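Local coordinates for protein Aar187cp (Eremothecium gossypii, PDB 3ZIL) that probably regulates sister-chromatid cohesion by acting on cohesin, as a Wapl-family protein of which this chain is the helical C-terminal Wap1 domain, at residues L115-V120 against A173-R178. Numbering follows the deposited sequence.
Sequences LATDEV and ARLISR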
ATOM      1  N   LEU A 115       5.338 -14.041   7.576  1.00 16.33           N
ATOM      2  CA  LEU A 115       6.075 -13.217   8.491  1.00 15.67           C
ATOM      3  C   LEU A 115       5.571 -11.764   8.447  1.00 15.78           C
ATOM      4  O   LEU A 115       5.401 -11.100   9.519  1.00 20.19           O
ATOM      5  CB  LEU A 115       7.536 -13.199   8.122  1.00 16.88           C
ATOM      6  CG  LEU A 115       8.429 -14.419   8.380  1.00 16.93           C
ATOM      7  CD1 LEU A 115       9.828 -14.051   7.839  1.00 15.56           C
ATOM      8  CD2 LEU A 115       8.319 -14.660   9.855  1.00 14.24           C
ATOM      9  N   ALA A 116       5.359 -11.238   7.253  1.00 14.91           N
ATOM     10  CA  ALA A 116       4.906  -9.788   7.135  1.00 17.93           C
ATOM     11  C   ALA A 116       3.640  -9.398   7.907  1.00 19.34           C
ATOM     12  O   ALA A 116       3.438  -8.189   8.235  1.00 21.93           O
ATOM     13  CB  ALA A 116       4.728  -9.394   5.689  1.00 15.23           C
ATOM     14  N   THR A 117       2.768 -10.394   8.114  1.00 19.76           N
ATOM     15  CA  THR A 117       1.413 -10.238   8.656  1.00 21.44           C
ATOM     16  C   THR A 117       1.214 -10.858  10.049  1.00 21.91           C
ATOM     17  O   THR A 117       0.102 -10.948  10.528  1.00 23.50           O
ATOM     18  CB  THR A 117       0.352 -10.767   7.656  1.00 23.65           C
ATOM     19  OG1 THR A 117       0.671 -12.086   7.265  1.00 25.43           O
ATOM     20  CG2 THR A 117       0.325  -9.903   6.384  1.00 21.86           C
ATOM     21  N   ASP A 118       2.307 -11.232  10.726  1.00 22.01           N
ATOM     22  CA  ASP A 118       2.204 -11.734  12.068  1.00 22.93           C
ATOM     23  C   ASP A 118       3.016 -10.835  13.044  1.00 23.81           C
ATOM     24  O   ASP A 118       4.254 -10.960  13.128  1.00 23.74           O
ATOM     25  CB  ASP A 118       2.716 -13.172  12.074  1.00 22.80           C
ATOM     26  CG  ASP A 118       2.640 -13.808  13.443  1.00 25.14           C
ATOM     27  OD1 ASP A 118       2.103 -13.213  14.449  1.00 29.83           O
ATOM     28  OD2 ASP A 118       3.227 -14.856  13.544  1.00 24.54           O
ATOM     29  N   GLU A 119       2.312 -10.025  13.832  1.00 25.34           N
ATOM     30  CA  GLU A 119       2.932  -9.066  14.758  1.00 25.50           C
ATOM     31  C   GLU A 119       3.537  -9.701  16.035  1.00 28.35           C
ATOM     32  O   GLU A 119       4.198  -9.035  16.812  1.00 30.25           O
ATOM     33  CB  GLU A 119       1.983  -7.899  15.175  1.00 25.00           C
ATOM     34  CG  GLU A 119       1.128  -7.176  14.102  1.00 25.09           C
ATOM     35  CD  GLU A 119      -0.195  -7.926  13.753  1.00 23.08           C
ATOM     36  OE1 GLU A 119      -0.160  -9.116  13.480  1.00 24.04           O
ATOM     37  OE2 GLU A 119      -1.273  -7.333  13.650  1.00 25.61           O
ATOM     38  N   VAL A 120       3.334 -10.969  16.254  1.00 30.37           N
ATOM     39  CA  VAL A 120       3.794 -11.524  17.526  1.00 33.08           C
ATOM     40  C   VAL A 120       5.220 -11.915  17.363  1.00 28.35           C
ATOM     41  O   VAL A 120       5.564 -12.629  16.408  1.00 33.75           O
ATOM     42  CB  VAL A 120       3.056 -12.800  17.909  1.00 35.24           C
ATOM     43  CG1 VAL A 120       1.632 -12.469  18.339  1.00 41.74           C
ATOM     44  CG2 VAL A 120       3.209 -13.896  16.821  1.00 35.71           C
ATOM     45  N   ALA A 173      -4.512  -6.032   4.329  1.00 18.59           N
ATOM     46  CA  ALA A 173      -5.614  -5.170   4.732  1.00 19.38           C
ATOM     47  C   ALA A 173      -5.937  -5.559   6.214  1.00 17.13           C
ATOM     48  O   ALA A 173      -6.018  -4.667   7.099  1.00 19.20           O
ATOM     49  CB  ALA A 173      -6.832  -5.352   3.826  1.00 16.78           C
ATOM     50  N   ARG A 174      -6.024  -6.863   6.498  1.00 16.56           N
ATOM     51  CA  ARG A 174      -6.266  -7.307   7.891  1.00 18.47           C
ATOM     52  C   ARG A 174      -5.167  -6.781   8.839  1.00 18.52           C
ATOM     53  O   ARG A 174      -5.475  -6.318   9.918  1.00 16.60           O
ATOM     54  CB  ARG A 174      -6.416  -8.819   8.041  1.00 18.21           C
ATOM     55  CG  ARG A 174      -7.688  -9.389   7.403  1.00 19.98           C
ATOM     56  CD  ARG A 174      -7.885 -10.836   7.846  1.00 23.04           C
ATOM     57  NE  ARG A 174      -6.739 -11.754   7.528  1.00 25.85           N
ATOM     58  CZ  ARG A 174      -6.578 -12.393   6.329  1.00 28.23           C
ATOM     59  NH1 ARG A 174      -7.389 -12.190   5.300  1.00 23.79           N
ATOM     60  NH2 ARG A 174      -5.569 -13.208   6.111  1.00 27.65           N
ATOM     61  N   LEU A 175      -3.904  -6.810   8.393  1.00 16.76           N
ATOM     62  CA  LEU A 175      -2.763  -6.296   9.187  1.00 17.66           C
ATOM     63  C   LEU A 175      -2.926  -4.803   9.481  1.00 17.16           C
ATOM     64  O   LEU A 175      -2.782  -4.369  10.607  1.00 17.55           O
ATOM     65  CB  LEU A 175      -1.431  -6.514   8.409  1.00 17.49           C
ATOM     66  CG  LEU A 175      -0.151  -5.927   9.069  1.00 17.66           C
ATOM     67  CD1 LEU A 175       0.291  -6.669  10.371  1.00 17.06           C
ATOM     68  CD2 LEU A 175       1.025  -5.860   8.077  1.00 17.96           C
ATOM     69  N   ILE A 176      -3.290  -4.001   8.478  1.00 15.90           N
ATOM     70  CA  ILE A 176      -3.547  -2.567   8.733  1.00 13.61           C
ATOM     71  C   ILE A 176      -4.657  -2.368   9.744  1.00 14.96           C
ATOM     72  O   ILE A 176      -4.511  -1.514  10.615  1.00 18.01           O
ATOM     73  CB  ILE A 176      -3.821  -1.828   7.427  1.00 13.91           C
ATOM     74  CG1 ILE A 176      -2.529  -1.910   6.511  1.00 14.00           C
ATOM     75  CG2 ILE A 176      -4.315  -0.374   7.632  1.00 13.68           C
ATOM     76  CD1 ILE A 176      -2.872  -1.760   5.028  1.00 14.68           C
ATOM     77  N   SER A 177      -5.744  -3.148   9.668  1.00 14.54           N
ATOM     78  CA  SER A 177      -6.921  -2.928  10.489  1.00 16.49           C
ATOM     79  C   SER A 177      -6.656  -3.290  11.946  1.00 17.28           C
ATOM     80  O   SER A 177      -7.388  -2.866  12.828  1.00 16.20           O
ATOM     81  CB  SER A 177      -8.149  -3.744   9.984  1.00 16.48           C
ATOM     82  OG  SER A 177      -7.860  -5.096  10.396  1.00 22.29           O
ATOM     83  N   ARG A 178      -5.698  -4.178  12.205  1.00 18.82           N
ATOM     84  CA  ARG A 178      -5.332  -4.511  13.575  1.00 17.29           C
ATOM     85  C   ARG A 178      -4.502  -3.379  14.197  1.00 20.41           C
ATOM     86  O   ARG A 178      -4.415  -3.307  15.459  1.00 21.07           O
ATOM     87  CB  ARG A 178      -4.576  -5.848  13.683  1.00 15.88           C
ATOM     88  CG  ARG A 178      -5.445  -7.089  13.428  1.00 16.48           C
ATOM     89  CD  ARG A 178      -4.666  -8.427  13.715  1.00 14.19           C
ATOM     90  NE  ARG A 178      -3.468  -8.622  12.862  1.00 13.63           N
ATOM     91  CZ  ARG A 178      -3.436  -9.229  11.681  1.00 15.68           C
ATOM     92  NH1 ARG A 178      -4.575  -9.623  11.080  1.00 14.75           N
ATOM     93  NH2 ARG A 178      -2.209  -9.412  11.022  1.00 15.45           N
TER
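Arg178 takes hold of the Glu119 carboxylate side-on, with NE and NH2 each directed to a different oxygen. The firmer half is Arg178 NE to Glu119 OE2 at 2.7 Å, a nearly straight bond that uses the syn lone pair of Glu119 OE2, which itself lies close to the guanidinium plane. The other, Arg178 NH2 to Glu119 OE1, is longer at 3.2 Å and more bent, consistent with carboxylate and guanidinium planes turned 54° apart instead of lying flat together. Arg178 NH2 also comes within 2.8 Å of Thr117 O, but at an angle too poor for a hydrogen bond.

Leu175 packs alongside this salt bridge. With its CG anti to its own backbone N (chi1 176°), both methyls touch 115-120: Leu175 CD1 meets the carboxylate carbon CD of Glu119 at 3.6 Å, while Leu175 CD2 sits 3.4 Å from Ala116 O. Glu119 bends at chi2 (83°), which folds its carboxylate back over that leucine and to the arginine. Cut back to an alanine, Glu119 would probably leave Arg178 without its acidic mate, free to swing, and Leu175 CD1 less well covered.

Farther out, Thr117 leaves the helical conformation and its OG1 hydrogen-bonds to Leu113 O, while Asp118 OD2 forms a salt bridge with Lys81, linking this loop to the rest of the chain. The contact thus joins the C-terminal end of helix 108-116 and the loop after it to helix 168-178 in this all-helical domain. Ala116 rests on Leu152 and Trp155 of helix 147-158; Ile176 packs on helix 185-193, and Ala173 on both that helix and helix 201-215.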